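Local coordinates for protein hydroxymethyldihydropterin pyrophosphokinase-dihydropteroate synthase, putative (Plasmodium vivax, PDB 5Z79) that probably catalyses two successive steps of folate synthesis, pyrophosphate transfer to 6-hydroxymethyl-7,8-dihydropterin and condensation of the product with 4-aminobenzoate, at residues A[344-348]-A[378-383]; A[578-584]-A[680-685]. One frame throughout, in Å; residues are numbered along the deposited sequence.

Overall arrangement
Both contacts belong to the dihydropteroate synthase part of this two-enzyme chain and close round one active site, which holds 6-hydroxymethylpterin-diphosphate and 4-aminobenzoic acid together. Their centres lie 18 Å apart. Contact 1, between two loops that follow barrel strands, takes the diphosphate end of the pterin ligand. Contact 2 joins the segment 578-584 to helix 671-691; from this segment K581 reaches the pterin and R582 the carboxylate of 4-aminobenzoic acid. The two contacts meet at the ring of F348, whose CE1 lies 3.5 Å from the backbone O of R580, so the loop 344-348 rests against the turn 578-581 beside the substrates.

Contact 1: residues A[344-348]-A[378-383]; sequences NYDSF and GGESSA. Unlike the reference sequence in segment 378-383: A383 (reference Gly). With HH2 (6-hydroxymethylpterin-diphosphate), chain G; PAB (4-aminobenzoic acid), chain I.
The loops 344-348 and 378-383 run close to each other without a direct hydrogen bond, their CA atoms nearing 5.4 Å at S347 and S381, and the bound diphosphate joins them instead. S347 OG, from one loop, donates to O4P of the ligand at 2.8 Å. From the other, S381 OG, turned anti to its own backbone nitrogen (chi1 173°), reaches O5P, and the backbone N of S382 gives O6P a nearly straight bond (171°). Small hydroxyl side chains suit a place where the phosphate must come close to the main chain. N344 steadies this grip from behind: its ND2 donates to S347 OG at 2.9 Å, almost in the amide plane, while its OD1 accepts from D346 N in an Asx turn. Asparagine serves well here because one amide offers a donor and an acceptor. D346 OD2 accepts a hydrogen bond from the backbone N of N389. The F348 ring meets CB of A383 obliquely, CD2 to CB 3.7 Å, and its CE2 comes 3.3 Å from C3 of 4-aminobenzoic acid; the same CE2 lies close to O3P, so the ring touches both ligands. A383 differs from the glycine of the reference sequence. Two loops at the C-terminal ends of neighbouring parallel strands, 336-342 and 374-378, thus supply part of the diphosphate site, beside a magnesium ion, in a TIM-barrel dihydropteroate synthase.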
loop_
_atom_site.group_PDB
_atom_site.type_symbol
_atom_site.label_atom_id
_atom_site.label_comp_id
_atom_site.label_asym_id
_atom_site.label_seq_id
_atom_site.Cartn_x
_atom_site.Cartn_y
_atom_site.Cartn_z
ATOM N N ASN A 344 27.628 15.318 15.845
ATOM C CA ASN A 344 27.561 16.420 16.772
ATOM C C ASN A 344 27.101 15.896 18.117
ATOM O O ASN A 344 26.539 14.808 18.192
ATOM C CB ASN A 344 26.601 17.476 16.264
ATOM C CG ASN A 344 25.177 17.030 16.341
ATOM O OD1 ASN A 344 24.586 17.034 17.412
ATOM N ND2 ASN A 344 24.610 16.633 15.209
ATOM N N TYR A 345 27.329 16.682 19.165
ATOM C CA TYR A 345 27.013 16.286 20.534
ATOM C C TYR A 345 25.539 16.423 20.922
ATOM O O TYR A 345 25.164 15.990 21.997
ATOM C CB TYR A 345 27.859 17.089 21.525
ATOM C CG TYR A 345 29.317 16.714 21.470
ATOM C CD1 TYR A 345 29.779 15.550 22.077
ATOM C CD2 TYR A 345 30.236 17.507 20.806
ATOM C CE1 TYR A 345 31.117 15.196 22.017
ATOM C CE2 TYR A 345 31.573 17.163 20.744
ATOM C CZ TYR A 345 32.006 16.012 21.348
ATOM O OH TYR A 345 33.336 15.682 21.288
ATOM N N ASP A 346 24.758 17.048 20.078
ATOM C CA ASP A 346 23.419 17.382 20.465
ATOM C C ASP A 346 22.318 17.033 19.501
ATOM O O ASP A 346 21.531 17.847 19.136
ATOM C CB ASP A 346 23.374 18.904 20.785
ATOM C CG ASP A 346 24.545 19.708 20.196
ATOM O OD1 ASP A 346 24.716 19.799 18.990
ATOM O OD2 ASP A 346 25.312 20.238 20.961
ATOM N N SER A 347 22.141 15.776 19.205
ATOM C CA SER A 347 21.116 15.417 18.219
ATOM C C SER A 347 20.152 14.564 18.974
ATOM O O SER A 347 20.577 13.859 19.891
ATOM C CB SER A 347 21.696 14.710 16.987
ATOM O OG SER A 347 21.963 15.640 15.935
ATOM N N PHE A 348 18.861 14.655 18.635
ATOM C CA PHE A 348 17.835 14.269 19.615
ATOM C C PHE A 348 17.833 12.768 19.958
ATOM O O PHE A 348 17.409 12.407 21.055
ATOM C CB PHE A 348 16.434 14.840 19.272
ATOM C CG PHE A 348 15.762 14.193 18.095
ATOM C CD1 PHE A 348 15.034 13.027 18.253
ATOM C CD2 PHE A 348 15.839 14.768 16.836
ATOM C CE1 PHE A 348 14.420 12.434 17.170
ATOM C CE2 PHE A 348 15.225 14.188 15.751
ATOM C CZ PHE A 348 14.505 13.026 15.920
ATOM N N GLY A 378 25.333 15.486 9.119
ATOM C CA GLY A 378 24.833 16.727 9.685
ATOM C C GLY A 378 25.637 17.197 10.859
ATOM O O GLY A 378 25.722 16.473 11.837
ATOM N N GLY A 379 26.198 18.418 10.765
ATOM C CA GLY A 379 27.050 19.015 11.834
ATOM C C GLY A 379 26.326 19.720 12.978
ATOM O O GLY A 379 26.824 19.805 14.076
ATOM N N GLU A 380 25.146 20.246 12.720
ATOM C CA GLU A 380 24.394 20.973 13.728
ATOM C C GLU A 380 22.996 20.412 13.751
ATOM O O GLU A 380 22.495 19.968 12.726
ATOM C CB GLU A 380 24.349 22.458 13.350
ATOM C CG GLU A 380 23.855 23.376 14.454
ATOM C CD GLU A 380 24.246 24.839 14.217
ATOM O OE1 GLU A 380 25.341 25.274 14.693
ATOM O OE2 GLU A 380 23.446 25.557 13.563
ATOM N N SER A 381 22.358 20.441 14.906
ATOM C CA SER A 381 21.041 19.858 15.073
ATOM C C SER A 381 19.967 20.929 14.837
ATOM O O SER A 381 20.165 22.091 15.198
ATOM C CB SER A 381 20.958 19.297 16.487
ATOM O OG SER A 381 19.663 18.843 16.806
ATOM N N SER A 382 18.839 20.550 14.237
ATOM C CA SER A 382 17.710 21.478 14.103
ATOM C C SER A 382 16.489 21.091 14.925
ATOM O O SER A 382 15.391 21.622 14.701
ATOM C CB SER A 382 17.314 21.605 12.639
ATOM O OG SER A 382 18.270 22.403 11.958
ATOM N N ALA A 383 16.692 20.203 15.895
ATOM C CA ALA A 383 15.592 19.640 16.669
ATOM C C ALA A 383 14.986 20.617 17.674
ATOM O O ALA A 383 15.682 21.501 18.158
ATOM C CB ALA A 383 16.049 18.374 17.372
HETATM N N1 HH2 G . 15.153 16.443 9.386
HETATM C C2 HH2 G . 16.240 16.530 10.190
HETATM C C3 HH2 G . 17.491 16.842 9.666
HETATM N N4 HH2 G . 17.668 17.061 8.355
HETATM N N5 HH2 G . 16.770 17.196 6.192
HETATM C C6 HH2 G . 15.698 17.118 5.366
HETATM N N6 HH2 G . 15.877 17.349 4.039
HETATM N N7 HH2 G . 14.457 16.825 5.805
HETATM C C8 HH2 G . 14.175 16.579 7.094
HETATM O O8 HH2 G . 13.000 16.298 7.449
HETATM C C9 HH2 G . 15.294 16.656 8.063
HETATM C C10 HH2 G . 16.625 16.985 7.513
HETATM C C11 HH2 G . 16.128 16.244 11.674
HETATM O O4 HH2 G . 16.532 14.866 11.940
HETATM P P1 HH2 G . 17.896 14.395 12.702
HETATM O O1P HH2 G . 17.758 13.030 13.300
HETATM O O2P HH2 G . 19.144 14.698 11.880
HETATM O O3P HH2 G . 17.847 15.401 13.964
HETATM P P2 HH2 G . 18.860 16.644 14.196
HETATM O O4P HH2 G . 20.249 16.191 13.747
HETATM O O5P HH2 G . 18.627 16.883 15.675
HETATM O O6P HH2 G . 18.335 17.748 13.306
HETATM C "C1'" PAB I . 10.167 16.521 15.603
HETATM O "O1'" PAB I . 10.238 15.426 16.203
HETATM O "O2'" PAB I . 9.100 17.174 15.553
HETATM C C1 PAB I . 11.404 17.074 14.964
HETATM C C2 PAB I . 12.635 16.498 15.255
HETATM C C3 PAB I . 13.785 17.005 14.677
HETATM C C4 PAB I . 13.704 18.086 13.812
HETATM C C5 PAB I . 12.484 18.673 13.517
HETATM C C6 PAB I . 11.332 18.161 14.097
HETATM N N4 PAB I . 14.838 18.567 13.270
#

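Contact 2: residues A[578-584]-A[680-685]; sequences YSRKRFI and GGLAIA. With PAB (4-aminobenzoic acid), chain I; HH2 (6-hydroxymethylpterin-diphosphate), chain G.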
loop_
_atom_site.group_PDB
_atom_site.type_symbol
_atom_site.label_atom_id
_atom_site.label_comp_id
_atom_site.label_asym_id
_atom_site.label_seq_id
_atom_site.Cartn_x
_atom_site.Cartn_y
_atom_site.Cartn_z
ATOM N N TYR A 578 10.802 11.317 7.984
ATOM C CA TYR A 578 9.946 11.152 9.144
ATOM C C TYR A 578 10.686 10.645 10.370
ATOM O O TYR A 578 10.211 10.782 11.498
ATOM C CB TYR A 578 8.874 10.145 8.814
ATOM C CG TYR A 578 9.415 8.822 8.331
ATOM C CD1 TYR A 578 9.920 7.914 9.216
ATOM C CD2 TYR A 578 9.405 8.495 6.986
ATOM C CE1 TYR A 578 10.407 6.716 8.797
ATOM C CE2 TYR A 578 9.893 7.286 6.549
ATOM C CZ TYR A 578 10.389 6.393 7.471
ATOM O OH TYR A 578 10.878 5.162 7.093
ATOM N N SER A 579 11.843 10.044 10.133
ATOM C CA SER A 579 12.475 9.153 11.095
ATOM C C SER A 579 12.656 9.687 12.511
ATOM O O SER A 579 13.223 10.754 12.743
ATOM C CB SER A 579 13.791 8.666 10.562
ATOM O OG SER A 579 14.376 7.864 11.526
ATOM N N ARG A 580 12.150 8.887 13.444
ATOM C CA ARG A 580 12.109 9.159 14.877
ATOM C C ARG A 580 11.419 10.451 15.323
ATOM O O ARG A 580 11.460 10.744 16.521
ATOM C CB ARG A 580 13.504 9.077 15.478
ATOM C CG ARG A 580 14.152 7.739 15.248
ATOM C CD ARG A 580 15.482 7.666 15.953
ATOM N NE ARG A 580 16.065 6.341 15.813
ATOM C CZ ARG A 580 17.327 6.041 16.073
ATOM N NH1 ARG A 580 18.170 6.960 16.500
ATOM N NH2 ARG A 580 17.755 4.813 15.900
ATOM N N LYS A 581 10.761 11.189 14.413
ATOM C CA LYS A 581 10.084 12.442 14.794
ATOM C C LYS A 581 8.909 12.218 15.739
ATOM O O LYS A 581 8.468 11.093 15.923
ATOM C CB LYS A 581 9.665 13.240 13.568
ATOM C CG LYS A 581 10.901 13.592 12.752
ATOM C CD LYS A 581 10.724 14.696 11.722
ATOM C CE LYS A 581 12.070 14.972 11.076
ATOM N NZ LYS A 581 11.986 15.849 9.870
ATOM N N ARG A 582 8.444 13.295 16.365
ATOM C CA ARG A 582 7.446 13.223 17.450
ATOM C C ARG A 582 6.046 12.740 16.997
ATOM O O ARG A 582 5.317 12.033 17.755
ATOM C CB ARG A 582 7.258 14.603 18.098
ATOM C CG ARG A 582 8.424 15.185 18.886
ATOM C CD ARG A 582 8.174 16.664 19.157
ATOM N NE ARG A 582 8.219 17.468 17.926
ATOM C CZ ARG A 582 8.295 18.795 17.878
ATOM N NH1 ARG A 582 8.348 19.507 18.992
ATOM N NH2 ARG A 582 8.341 19.413 16.705
ATOM N N PHE A 583 5.696 13.144 15.770
ATOM C CA PHE A 583 4.348 13.019 15.241
ATOM C C PHE A 583 3.993 11.574 15.044
ATOM O O PHE A 583 2.821 11.233 14.996
ATOM C CB PHE A 583 4.210 13.794 13.903
ATOM C CG PHE A 583 4.775 13.073 12.711
ATOM C CD1 PHE A 583 6.103 13.203 12.375
ATOM C CD2 PHE A 583 3.966 12.277 11.923
ATOM C CE1 PHE A 583 6.627 12.536 11.279
ATOM C CE2 PHE A 583 4.479 11.614 10.822
ATOM C CZ PHE A 583 5.819 11.741 10.500
ATOM N N ILE A 584 5.014 10.736 14.901
ATOM C CA ILE A 584 4.810 9.301 14.763
ATOM C C ILE A 584 4.075 8.712 15.968
ATOM O O ILE A 584 3.023 8.079 15.835
ATOM C CB ILE A 584 6.159 8.591 14.574
ATOM C CG1 ILE A 584 6.679 8.907 13.175
ATOM C CG2 ILE A 584 6.024 7.075 14.774
ATOM C CD1 ILE A 584 8.149 8.607 13.027
ATOM N N GLY A 680 6.771 2.534 14.000
ATOM C CA GLY A 680 5.908 3.447 13.247
ATOM C C GLY A 680 6.646 4.054 12.047
ATOM O O GLY A 680 6.101 4.218 10.962
ATOM N N GLY A 681 7.911 4.375 12.250
ATOM C CA GLY A 681 8.778 4.702 11.146
ATOM C C GLY A 681 8.580 3.750 9.993
ATOM O O GLY A 681 8.331 4.164 8.869
ATOM N N LEU A 682 8.653 2.461 10.284
ATOM C CA LEU A 682 8.572 1.425 9.258
ATOM C C LEU A 682 7.218 1.415 8.537
ATOM O O LEU A 682 7.119 1.002 7.396
ATOM C CB LEU A 682 8.897 0.071 9.876
ATOM C CG LEU A 682 10.313 -0.076 10.439
ATOM C CD1 LEU A 682 10.481 -1.262 11.391
ATOM C CD2 LEU A 682 11.321 -0.186 9.308
ATOM N N ALA A 683 6.185 1.897 9.207
ATOM C CA ALA A 683 4.867 2.042 8.616
ATOM C C ALA A 683 4.829 3.152 7.567
ATOM O O ALA A 683 4.242 3.013 6.490
ATOM C CB ALA A 683 3.855 2.331 9.701
ATOM N N ILE A 684 5.458 4.262 7.866
ATOM C CA ILE A 684 5.580 5.307 6.872
ATOM C C ILE A 684 6.473 4.829 5.730
ATOM O O ILE A 684 6.263 5.159 4.590
ATOM C CB ILE A 684 6.130 6.593 7.511
ATOM C CG1 ILE A 684 5.155 7.071 8.595
ATOM C CG2 ILE A 684 6.312 7.672 6.450
ATOM C CD1 ILE A 684 5.826 7.698 9.786
ATOM N N ALA A 685 7.471 4.038 6.053
ATOM C CA ALA A 685 8.342 3.508 5.039
ATOM C C ALA A 685 7.572 2.683 4.030
ATOM O O ALA A 685 7.842 2.760 2.847
ATOM C CB ALA A 685 9.425 2.671 5.680
HETATM C "C1'" PAB I . 10.167 16.521 15.603
HETATM O "O1'" PAB I . 10.238 15.426 16.203
HETATM O "O2'" PAB I . 9.100 17.174 15.553
HETATM C C1 PAB I . 11.404 17.074 14.964
HETATM C C2 PAB I . 12.635 16.498 15.255
HETATM C C3 PAB I . 13.785 17.005 14.677
HETATM C C4 PAB I . 13.704 18.086 13.812
HETATM C C5 PAB I . 12.484 18.673 13.517
HETATM C C6 PAB I . 11.332 18.161 14.097
HETATM N N4 PAB I . 14.838 18.567 13.270
HETATM N N1 HH2 G . 15.153 16.443 9.386
HETATM C C2 HH2 G . 16.240 16.530 10.190
HETATM C C3 HH2 G . 17.491 16.842 9.666
HETATM N N4 HH2 G . 17.668 17.061 8.355
HETATM N N5 HH2 G . 16.770 17.196 6.192
HETATM C C6 HH2 G . 15.698 17.118 5.366
HETATM N N6 HH2 G . 15.877 17.349 4.039
HETATM N N7 HH2 G . 14.457 16.825 5.805
HETATM C C8 HH2 G . 14.175 16.579 7.094
HETATM O O8 HH2 G . 13.000 16.298 7.449
HETATM C C9 HH2 G . 15.294 16.656 8.063
HETATM C C10 HH2 G . 16.625 16.985 7.513
HETATM C C11 HH2 G . 16.128 16.244 11.674
HETATM O O4 HH2 G . 16.532 14.866 11.940
HETATM P P1 HH2 G . 17.896 14.395 12.702
HETATM O O1P HH2 G . 17.758 13.030 13.300
HETATM O O2P HH2 G . 19.144 14.698 11.880
HETATM O O3P HH2 G . 17.847 15.401 13.964
HETATM P P2 HH2 G . 18.860 16.644 14.196
HETATM O O4P HH2 G . 20.249 16.191 13.747
HETATM O O5P HH2 G . 18.627 16.883 15.675
HETATM O O6P HH2 G . 18.335 17.748 13.306
#
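Two successive glycines of a helix let two different side chains close on its backbone: G681 admits the ring of Y578, and G680 admits CG2 of I584. CB of I684 sits over one face of the Y578 ring, a CH-pi contact 3.9 Å from the centroid and 15° off its normal, while CE1 of Y578 approaches CA of G681. The hydroxyl end packs against CB of A685, a residue small enough to let it lie close to the helix. CD1 of I684 touches both CZ of F583 and CG1 of I584, so one branched side chain serves both. This apolar seam ties the type II turn 578-581 and the short helix after it to helix 671-691 of the TIM barrel, where L682 packs on L682 of the second subunit. The same segment also meets both substrates. K581, extended beyond CG, brings NZ to O8 of the pterin ligand at 2.7 Å, a reach to the carbonyl that suits a long charged chain. R582 bends at chi3 (-68°), setting NE near O2' of 4-aminobenzoic acid, its guanidinium edge suited to a carboxylate; its backbone N donates to O1', and NH1 forms a salt bridge with D511.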